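PDB 2YJ5: copper-transporting ATPase from Sulfolobus solfataricus, which probably uses ATP hydrolysis to drive copper ions across the cell membrane as a type IB P-type ATPase, represented here by its nucleotide-binding and phosphorylation domains. Local coordinates for residues E27-I32 and N197-L202; E63-H68 and K89-I94. The protein carries 1 engineered substitution. All blocks are in the same frame, centred on the assembly; numbering follows the deposited sequence.

Interaction 1 lies in the mixed, mainly parallel sheet of the haloacid dehalogenase-type phosphorylation domain, interaction 2 on the antiparallel sheet of the nucleotide-binding domain inserted into it; their centres are about 46 Å apart, and the second is nested in the long loop closed by the first. They share no strand or helix. Interaction 1 is a partly buried strand pairing, built mostly of backbone hydrogen bonds with one carboxylate tying down its entrance. Interaction 2 is a surface contact carried by side chains, in which a leucine on a phenylalanine face, a serine-glutamate bond and a water join an adenine-binding loop to an outermost strand.

Interaction 1: residues E27-I32 and N197-L202; sequences EIDTII and NGNKVL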
ATOM      1  N   GLU A  27      -0.449 -18.894  20.737  1.00 68.13           N
ATOM      2  CA  GLU A  27      -1.907 -18.986  20.719  1.00 68.83           C
ATOM      3  C   GLU A  27      -2.513 -18.606  19.373  1.00 67.84           C
ATOM      4  O   GLU A  27      -3.562 -19.132  18.983  1.00 68.63           O
ATOM      5  CB  GLU A  27      -2.502 -18.083  21.799  1.00 75.38           C
ATOM      6  CG  GLU A  27      -1.844 -18.195  23.162  1.00 74.96           C
ATOM      7  CD  GLU A  27      -2.388 -17.165  24.133  1.00 82.09           C
ATOM      8  OE1 GLU A  27      -3.125 -16.260  23.675  1.00 82.31           O
ATOM      9  OE2 GLU A  27      -2.089 -17.258  25.347  1.00 80.76           O
ATOM     10  N   ILE A  28      -1.851 -17.681  18.680  1.00 63.88           N
ATOM     11  CA  ILE A  28      -2.333 -17.117  17.414  1.00 63.20           C
ATOM     12  C   ILE A  28      -3.013 -18.137  16.495  1.00 53.14           C
ATOM     13  O   ILE A  28      -2.448 -19.185  16.202  1.00 52.91           O
ATOM     14  CB  ILE A  28      -1.176 -16.402  16.651  1.00 60.05           C
ATOM     15  CG1 ILE A  28      -1.098 -14.922  17.040  1.00 55.97           C
ATOM     16  CG2 ILE A  28      -1.370 -16.518  15.144  1.00 53.59           C
ATOM     17  CD1 ILE A  28      -1.231 -14.653  18.507  1.00 57.62           C
ATOM     18  N   ASP A  29      -4.221 -17.821  16.040  1.00 51.61           N
ATOM     19  CA  ASP A  29      -4.937 -18.708  15.123  1.00 59.09           C
ATOM     20  C   ASP A  29      -5.377 -18.026  13.813  1.00 64.15           C
ATOM     21  O   ASP A  29      -5.781 -18.700  12.856  1.00 60.24           O
ATOM     22  CB  ASP A  29      -6.147 -19.328  15.820  1.00 60.19           C
ATOM     23  CG  ASP A  29      -7.214 -18.306  16.154  1.00 67.09           C
ATOM     24  OD1 ASP A  29      -8.041 -17.996  15.267  1.00 66.33           O
ATOM     25  OD2 ASP A  29      -7.233 -17.817  17.305  1.00 68.50           O
ATOM     26  N   THR A  30      -5.296 -16.697  13.777  1.00 58.28           N
ATOM     27  CA  THR A  30      -5.748 -15.920  12.627  1.00 54.25           C
ATOM     28  C   THR A  30      -4.697 -14.880  12.249  1.00 49.62           C
ATOM     29  O   THR A  30      -4.106 -14.253  13.132  1.00 50.53           O
ATOM     30  CB  THR A  30      -7.081 -15.204  12.943  1.00 59.90           C
ATOM     31  OG1 THR A  30      -8.056 -16.176  13.325  1.00 66.22           O
ATOM     32  CG2 THR A  30      -7.604 -14.405  11.736  1.00 52.65           C
ATOM     33  N   ILE A  31      -4.460 -14.712  10.945  1.00 49.00           N
ATOM     34  CA  ILE A  31      -3.512 -13.705  10.436  1.00 53.20           C
ATOM     35  C   ILE A  31      -4.195 -12.674   9.536  1.00 49.43           C
ATOM     36  O   ILE A  31      -4.911 -13.032   8.597  1.00 46.89           O
ATOM     37  CB  ILE A  31      -2.356 -14.337   9.638  1.00 47.67           C
ATOM     38  CG1 ILE A  31      -1.625 -15.372  10.488  1.00 50.63           C
ATOM     39  CG2 ILE A  31      -1.361 -13.278   9.196  1.00 38.85           C
ATOM     40  CD1 ILE A  31      -0.731 -16.269   9.674  1.00 52.49           C
ATOM     41  N   ILE A  32      -3.964 -11.397   9.823  1.00 41.76           N
ATOM     42  CA  ILE A  32      -4.561 -10.324   9.037  1.00 43.43           C
ATOM     43  C   ILE A  32      -3.521  -9.346   8.501  1.00 42.13           C
ATOM     44  O   ILE A  32      -2.746  -8.768   9.262  1.00 46.45           O
ATOM     45  CB  ILE A  32      -5.561  -9.528   9.862  1.00 44.31           C
ATOM     46  CG1 ILE A  32      -6.603 -10.463  10.474  1.00 46.75           C
ATOM     47  CG2 ILE A  32      -6.212  -8.433   8.999  1.00 50.91           C
ATOM     48  CD1 ILE A  32      -7.702  -9.747  11.203  1.00 47.34           C
ATOM     49  N   ASN A 197     -15.073 -12.867  19.237  1.00 74.96           N
ATOM     50  CA  ASN A 197     -15.405 -14.252  18.941  1.00 75.55           C
ATOM     51  C   ASN A 197     -14.282 -15.169  19.420  1.00 71.26           C
ATOM     52  O   ASN A 197     -14.176 -16.316  18.994  1.00 69.87           O
ATOM     53  CB  ASN A 197     -15.651 -14.450  17.443  1.00 79.46           C
ATOM     54  CG  ASN A 197     -16.043 -15.879  17.105  1.00 85.79           C
ATOM     55  OD1 ASN A 197     -16.618 -16.583  17.938  1.00 83.44           O
ATOM     56  ND2 ASN A 197     -15.720 -16.320  15.889  1.00 83.93           N
ATOM     57  N   GLY A 198     -13.432 -14.643  20.297  1.00 72.82           N
ATOM     58  CA  GLY A 198     -12.394 -15.435  20.943  1.00 70.33           C
ATOM     59  C   GLY A 198     -11.181 -15.802  20.104  1.00 72.23           C
ATOM     60  O   GLY A 198     -10.285 -16.507  20.579  1.00 69.69           O
ATOM     61  N   ASN A 199     -11.140 -15.338  18.858  1.00 73.97           N
ATOM     62  CA  ASN A 199      -9.995 -15.603  17.988  1.00 68.61           C
ATOM     63  C   ASN A 199      -8.734 -14.841  18.405  1.00 68.61           C
ATOM     64  O   ASN A 199      -8.807 -13.674  18.797  1.00 69.54           O
ATOM     65  CB  ASN A 199     -10.349 -15.308  16.534  1.00 68.99           C
ATOM     66  CG  ASN A 199     -11.041 -16.469  15.862  1.00 74.24           C
ATOM     67  OD1 ASN A 199     -11.342 -17.475  16.504  1.00 73.02           O
ATOM     68  ND2 ASN A 199     -11.301 -16.340  14.565  1.00 75.37           N
ATOM     69  N   LYS A 200      -7.583 -15.506  18.333  1.00 62.19           N
ATOM     70  CA  LYS A 200      -6.313 -14.863  18.665  1.00 62.85           C
ATOM     71  C   LYS A 200      -5.615 -14.389  17.387  1.00 61.45           C
ATOM     72  O   LYS A 200      -5.156 -15.191  16.571  1.00 59.80           O
ATOM     73  CB  LYS A 200      -5.404 -15.800  19.472  1.00 66.59           C
ATOM     74  CG  LYS A 200      -6.016 -16.329  20.768  1.00 73.01           C
ATOM     75  CD  LYS A 200      -6.139 -15.246  21.829  1.00 73.12           C
ATOM     76  CE  LYS A 200      -6.689 -15.820  23.130  1.00 75.86           C
ATOM     77  NZ  LYS A 200      -6.783 -14.801  24.212  1.00 77.61           N
ATOM     78  N   VAL A 201      -5.532 -13.070  17.237  1.00 61.36           N
ATOM     79  CA  VAL A 201      -5.171 -12.446  15.976  1.00 53.43           C
ATOM     80  C   VAL A 201      -3.729 -11.936  15.954  1.00 53.68           C
ATOM     81  O   VAL A 201      -3.290 -11.219  16.860  1.00 54.31           O
ATOM     82  CB  VAL A 201      -6.122 -11.252  15.675  1.00 53.09           C
ATOM     83  CG1 VAL A 201      -5.653 -10.484  14.449  1.00 57.63           C
ATOM     84  CG2 VAL A 201      -7.549 -11.720  15.488  1.00 45.53           C
ATOM     85  N   LEU A 202      -2.988 -12.305  14.917  1.00 48.19           N
ATOM     86  CA  LEU A 202      -1.781 -11.556  14.593  1.00 52.41           C
ATOM     87  C   LEU A 202      -2.079 -10.660  13.396  1.00 50.59           C
ATOM     88  O   LEU A 202      -2.712 -11.089  12.422  1.00 47.29           O
ATOM     89  CB  LEU A 202      -0.589 -12.470  14.291  1.00 48.21           C
ATOM     90  CG  LEU A 202       0.728 -11.687  14.228  1.00 47.74           C
ATOM     91  CD1 LEU A 202       1.913 -12.569  14.562  1.00 50.53           C
ATOM     92  CD2 LEU A 202       0.942 -10.982  12.879  1.00 52.74           C
TER
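D29 and K200 stand where the parallel pairing of strands 30-34 and 201-205 begins, and two successive amides grip the carbonyl at this entrance: K200 O accepts from D29 N at 2.8 Å and from T30 N at 3.2 Å. The D29 carboxylate adds a return bond, OD2 accepting from K200 N at 2.6 Å on its syn side but 28° out of the carboxylate plane. CG lies between the backbone N and the carbonyl carbon (chi1 67°), which brings the carboxylate across to the backbone of K200. Its other oxygen, OD1, is met from above the carboxylate plane by T30 OG1 at 2.7 Å, so both oxygens are held and the group cannot easily rotate. The N199 amide rests against the same oxygen, with CG 3.4 Å from D29 OD1 and the two planes 72° apart. A leucine at D29 would probably leave the amide of K200 without its acceptor and let the T30 hydroxyl turn.

In the Rossmann-like sheet of the phosphorylation domain the ladder runs on through L202 N to T30 O and I32 N to L202 O, while strand 154-158 flanks 30-34 on its other edge. T30, V201 and I32 side chains share one face, I32 CD1 lying 3.9 Å from V201 CG1. L202 is on the opposite face with I31, and there I28 CG1 packs 3.7 Å from L202 CB, beside V219. Outside this, K200, bent at chi2, passes at a slant across E27, its CE 3.6 Å from E27 OE1; the NZ-OE1 salt bridge is long. G198 closes helix 184-195 in a Schellman motif just before this strand.

Interaction 2: residues E63-H68 and K89-I94; sequences EALSSH and KDFKEI. With A99 (5'-O-[(S)-hydroxy{[(R)-hydroxy({(S)-hydroxy[(1S)-1-(2-nitrophenyl)ethoxy]phosphoryl}oxy)phosphoryl]oxy}phosphoryl]adenosine), chain C.
L65 sits squarely on F91: its CB lies 3.6 Å from the ring centroid and 9° off the ring normal, a CH-pi contact over the face, while CD1 reaches back to F91 CG at 3.7 Å, the two side chains running antiparallel past one another. This is the close-packed end, at the type I turn E63 to S66. Next to it S66, with OG anti to the backbone N (chi1 177°), donates to E93 OE2 at 2.8 Å, on the syn side and 34° out of the carboxylate plane. The same OG accepts from H68 N at 3.2 Å, an ST turn, so one hydroxyl ties strand and loop together.

The looser part is bridged by a water, which gives a hydrogen bond to E93 OE1 at 2.8 Å and accepts from S67 N at 3.0 Å. The two ends of the segment serve the nucleotide, here a caged ATP bearing a nitrophenylethyl group: at the close of helix 53-63, E63 OE1 accepts from adenine N6 at 3.2 Å; beyond the water, the H68 ring lies with one face against the base, its NE2 making only a weak bond to phosphate oxygen O2A. H68 ND1 meanwhile takes the amide of I70, capping helix 69-80. Thus the loop after helix 53-63 bends over outermost strand 91-94, whose F91 and E93, like E63, also touch V99 of strand 98-103.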
ATOM      1  N   GLU A  63       3.313  18.383 -13.768  1.00 32.98           N
ATOM      2  CA  GLU A  63       3.491  17.520 -12.588  1.00 28.83           C
ATOM      3  C   GLU A  63       4.937  17.573 -12.104  1.00 32.54           C
ATOM      4  O   GLU A  63       5.235  17.165 -10.981  1.00 35.32           O
ATOM      5  CB  GLU A  63       3.103  16.050 -12.880  1.00 24.96           C
ATOM      6  CG  GLU A  63       1.597  15.777 -13.095  1.00 28.23           C
ATOM      7  CD  GLU A  63       0.795  15.642 -11.786  1.00 31.60           C
ATOM      8  OE1 GLU A  63       1.244  16.151 -10.742  1.00 30.53           O
ATOM      9  OE2 GLU A  63      -0.302  15.047 -11.806  1.00 29.58           O
ATOM     10  N   ALA A  64       5.841  18.050 -12.961  1.00 28.64           N
ATOM     11  CA  ALA A  64       7.247  18.219 -12.579  1.00 29.43           C
ATOM     12  C   ALA A  64       7.479  19.258 -11.452  1.00 34.05           C
ATOM     13  O   ALA A  64       8.540  19.276 -10.835  1.00 38.41           O
ATOM     14  CB  ALA A  64       8.084  18.560 -13.801  1.00 31.94           C
ATOM     15  N   LEU A  65       6.484  20.103 -11.185  1.00 38.59           N
ATOM     16  CA  LEU A  65       6.573  21.137 -10.144  1.00 38.50           C
ATOM     17  C   LEU A  65       5.971  20.663  -8.812  1.00 39.83           C
ATOM     18  O   LEU A  65       6.058  21.355  -7.809  1.00 46.49           O
ATOM     19  CB  LEU A  65       5.922  22.460 -10.619  1.00 29.15           C
ATOM     20  CG  LEU A  65       6.671  23.126 -11.793  1.00 40.76           C
ATOM     21  CD1 LEU A  65       5.955  24.321 -12.431  1.00 37.36           C
ATOM     22  CD2 LEU A  65       8.070  23.529 -11.347  1.00 39.32           C
ATOM     23  N   SER A  66       5.359  19.486  -8.802  1.00 38.66           N
ATOM     24  CA  SER A  66       4.862  18.898  -7.557  1.00 37.70           C
ATOM     25  C   SER A  66       5.841  17.868  -7.002  1.00 40.15           C
ATOM     26  O   SER A  66       6.735  17.401  -7.719  1.00 42.52           O
ATOM     27  CB  SER A  66       3.480  18.264  -7.773  1.00 37.35           C
ATOM     28  OG  SER A  66       3.011  17.638  -6.588  1.00 42.88           O
ATOM     29  N   SER A  67       5.688  17.520  -5.728  1.00 43.98           N
ATOM     30  CA  SER A  67       6.499  16.451  -5.128  1.00 46.57           C
ATOM     31  C   SER A  67       5.632  15.330  -4.515  1.00 43.64           C
ATOM     32  O   SER A  67       6.134  14.415  -3.870  1.00 43.72           O
ATOM     33  CB  SER A  67       7.473  17.021  -4.098  1.00 45.86           C
ATOM     34  OG  SER A  67       6.771  17.737  -3.097  1.00 54.76           O
ATOM     35  N   HIS A  68       4.327  15.416  -4.736  1.00 44.47           N
ATOM     36  CA  HIS A  68       3.391  14.338  -4.428  1.00 43.20           C
ATOM     37  C   HIS A  68       3.793  13.063  -5.207  1.00 38.25           C
ATOM     38  O   HIS A  68       4.120  13.130  -6.383  1.00 34.63           O
ATOM     39  CB  HIS A  68       1.969  14.816  -4.794  1.00 38.38           C
ATOM     40  CG  HIS A  68       0.872  13.842  -4.480  1.00 50.55           C
ATOM     41  ND1 HIS A  68       0.974  12.483  -4.719  1.00 47.59           N
ATOM     42  CD2 HIS A  68      -0.366  14.037  -3.962  1.00 48.50           C
ATOM     43  CE1 HIS A  68      -0.149  11.889  -4.353  1.00 46.43           C
ATOM     44  NE2 HIS A  68      -0.979  12.811  -3.891  1.00 51.62           N
ATOM     45  N   LYS A  89       3.916  28.389 -16.844  1.00 42.39           N
ATOM     46  CA  LYS A  89       3.586  29.611 -16.118  1.00 45.92           C
ATOM     47  C   LYS A  89       2.339  29.420 -15.236  1.00 49.17           C
ATOM     48  O   LYS A  89       1.520  28.537 -15.494  1.00 45.01           O
ATOM     49  CB  LYS A  89       3.336  30.768 -17.096  1.00 44.41           C
ATOM     50  CG  LYS A  89       4.534  31.181 -17.952  1.00 55.24           C
ATOM     51  CD  LYS A  89       5.880  31.026 -17.214  1.00 57.79           C
ATOM     52  CE  LYS A  89       6.014  31.931 -15.989  1.00 56.06           C
ATOM     53  NZ  LYS A  89       7.179  31.506 -15.126  1.00 57.77           N
ATOM     54  N   ASP A  90       2.206  30.260 -14.208  1.00 46.87           N
ATOM     55  CA  ASP A  90       1.003  30.337 -13.368  1.00 44.34           C
ATOM     56  C   ASP A  90       0.661  29.029 -12.666  1.00 46.83           C
ATOM     57  O   ASP A  90      -0.505  28.736 -12.397  1.00 49.12           O
ATOM     58  CB  ASP A  90      -0.194  30.876 -14.163  1.00 42.71           C
ATOM     59  CG  ASP A  90       0.062  32.282 -14.735  1.00 58.34           C
ATOM     60  OD1 ASP A  90       1.020  32.950 -14.281  1.00 59.00           O
ATOM     61  OD2 ASP A  90      -0.688  32.726 -15.638  1.00 55.23           O
ATOM     62  N   PHE A  91       1.689  28.252 -12.347  1.00 45.70           N
ATOM     63  CA  PHE A  91       1.482  26.974 -11.700  1.00 43.37           C
ATOM     64  C   PHE A  91       0.770  27.137 -10.356  1.00 49.94           C
ATOM     65  O   PHE A  91       1.088  28.053  -9.590  1.00 58.13           O
ATOM     66  CB  PHE A  91       2.817  26.254 -11.522  1.00 38.58           C
ATOM     67  CG  PHE A  91       2.728  25.025 -10.663  1.00 42.04           C
ATOM     68  CD1 PHE A  91       2.257  23.826 -11.185  1.00 42.94           C
ATOM     69  CD2 PHE A  91       3.113  25.065  -9.331  1.00 41.73           C
ATOM     70  CE1 PHE A  91       2.169  22.675 -10.384  1.00 38.73           C
ATOM     71  CE2 PHE A  91       3.031  23.928  -8.526  1.00 43.78           C
ATOM     72  CZ  PHE A  91       2.558  22.731  -9.060  1.00 46.45           C
ATOM     73  N   LYS A  92      -0.204  26.266 -10.079  1.00 45.69           N
ATOM     74  CA  LYS A  92      -0.805  26.190  -8.743  1.00 45.30           C
ATOM     75  C   LYS A  92      -1.115  24.762  -8.319  1.00 47.47           C
ATOM     76  O   LYS A  92      -1.715  24.001  -9.073  1.00 47.23           O
ATOM     77  CB  LYS A  92      -2.091  27.017  -8.650  1.00 49.39           C
ATOM     78  CG  LYS A  92      -2.346  27.543  -7.244  1.00 58.12           C
ATOM     79  CD  LYS A  92      -3.792  27.976  -7.029  1.00 71.05           C
ATOM     80  CE  LYS A  92      -4.030  28.397  -5.569  1.00 79.42           C
ATOM     81  NZ  LYS A  92      -5.448  28.796  -5.272  1.00 62.32           N
ATOM     82  N   GLU A  93      -0.715  24.405  -7.104  1.00 50.49           N
ATOM     83  CA  GLU A  93      -1.079  23.117  -6.533  1.00 48.61           C
ATOM     84  C   GLU A  93      -2.204  23.293  -5.523  1.00 51.83           C
ATOM     85  O   GLU A  93      -2.252  24.291  -4.812  1.00 55.42           O
ATOM     86  CB  GLU A  93       0.125  22.436  -5.882  1.00 44.28           C
ATOM     87  CG  GLU A  93      -0.212  21.080  -5.328  1.00 47.05           C
ATOM     88  CD  GLU A  93       1.007  20.224  -5.080  1.00 59.18           C
ATOM     89  OE1 GLU A  93       2.042  20.770  -4.628  1.00 63.31           O
ATOM     90  OE2 GLU A  93       0.929  19.001  -5.347  1.00 55.60           O
ATOM     91  N   ILE A  94      -3.099  22.310  -5.474  1.00 54.15           N
ATOM     92  CA  ILE A  94      -4.329  22.369  -4.690  1.00 53.73           C
ATOM     93  C   ILE A  94      -4.547  21.017  -4.026  1.00 54.57           C
ATOM     94  O   ILE A  94      -5.229  20.148  -4.569  1.00 55.86           O
ATOM     95  CB  ILE A  94      -5.558  22.684  -5.592  1.00 60.88           C
ATOM     96  CG1 ILE A  94      -5.180  23.660  -6.717  1.00 55.83           C
ATOM     97  CG2 ILE A  94      -6.739  23.216  -4.764  1.00 53.47           C
ATOM     98  CD1 ILE A  94      -5.792  23.313  -8.084  1.00 55.76           C
TER
HETATM   99  C'  A99 C1636      -0.581   7.164  -3.449  1.00 65.79           C
HETATM  100  N1  A99 C1636      -1.806  14.884  -9.651  1.00 40.07           N
HETATM  101  C2  A99 C1636      -2.934  14.258 -10.033  1.00 39.58           C
HETATM  102  N3  A99 C1636      -3.932  13.935  -9.183  1.00 43.70           N
HETATM  103  C4  A99 C1636      -3.863  14.242  -7.864  1.00 46.81           C
HETATM  104  C5  A99 C1636      -2.652  14.923  -7.368  1.00 45.95           C
HETATM  105  C6  A99 C1636      -1.585  15.253  -8.364  1.00 43.17           C
HETATM  106  N6  A99 C1636      -0.431  15.898  -8.031  1.00 35.90           N
HETATM  107  N7  A99 C1636      -2.854  15.093  -6.045  1.00 49.17           N
HETATM  108  C8  A99 C1636      -4.070  14.562  -5.724  1.00 48.35           C
HETATM  109  N9  A99 C1636      -4.671  14.046  -6.811  1.00 51.97           N
HETATM  110  PA  A99 C1636      -4.715  12.919  -1.926  1.00 66.99           P
HETATM  111  PB  A99 C1636      -3.757  10.363  -1.377  1.00 69.59           P
HETATM  112  PG  A99 C1636      -3.049   8.056  -2.766  1.00 80.28           P
HETATM  113  O'L A99 C1636      -0.118   4.706  -0.721  1.00 71.51           O
HETATM  114  O'M A99 C1636       1.750   4.904  -1.668  1.00 72.70           O
HETATM  115  C1' A99 C1636      -0.206   3.281  -3.527  1.00 54.92           C
HETATM  116  O1A A99 C1636      -5.602  12.678  -0.725  1.00 62.09           O
HETATM  117  C1B A99 C1636      -6.015  13.394  -6.873  1.00 52.90           C
HETATM  118  O1B A99 C1636      -3.045  10.957  -0.178  1.00 59.84           O
HETATM  119  O1G A99 C1636      -4.313   8.124  -3.605  1.00 64.41           O
HETATM  120  C2' A99 C1636      -0.089   4.571  -3.011  1.00 64.19           C
HETATM  121  N2' A99 C1636       0.543   4.730  -1.753  1.00 71.59           N
HETATM  122  O2' A99 C1636      -6.987  11.399  -7.694  1.00 50.24           O
HETATM  123  O2A A99 C1636      -3.559  13.900  -1.864  1.00 63.70           O
HETATM  124  C2B A99 C1636      -5.867  11.892  -6.947  1.00 52.36           C
HETATM  125  O2B A99 C1636      -5.014   9.527  -1.222  1.00 61.15           O
HETATM  126  O2G A99 C1636      -1.839   7.754  -3.793  1.00 65.55           O
HETATM  127  C3' A99 C1636      -0.635   5.713  -3.828  1.00 65.92           C
HETATM  128  O3' A99 C1636      -6.202  10.106  -5.304  1.00 49.69           O
HETATM  129  O3A A99 C1636      -4.093  11.531  -2.424  1.00 61.41           O
HETATM  130  C3B A99 C1636      -5.899  11.490  -5.488  1.00 48.77           C
HETATM  131  O3B A99 C1636      -2.699   9.548  -2.270  1.00 65.36           O
HETATM  132  O3G A99 C1636      -2.977   7.141  -1.562  1.00 76.85           O
HETATM  133  C4' A99 C1636      -1.231   5.424  -5.055  1.00 57.02           C
HETATM  134  O4' A99 C1636      -6.788  13.647  -5.685  1.00 55.63           O
HETATM  135  C4B A99 C1636      -6.970  12.421  -4.950  1.00 56.84           C
HETATM  136  C5' A99 C1636      -1.323   4.112  -5.512  1.00 57.44           C
HETATM  137  O5' A99 C1636      -5.627  13.299  -3.204  1.00 61.59           O
HETATM  138  C5B A99 C1636      -6.871  12.653  -3.449  1.00 57.42           C
HETATM  139  C6' A99 C1636      -0.817   3.054  -4.760  1.00 56.25           C
HETATM  140  CM' A99 C1636      -0.197   7.479  -2.001  1.00 67.47           C
HETATM  141  O   HOH W   1       4.464  19.631  -3.978  1.00 46.10           O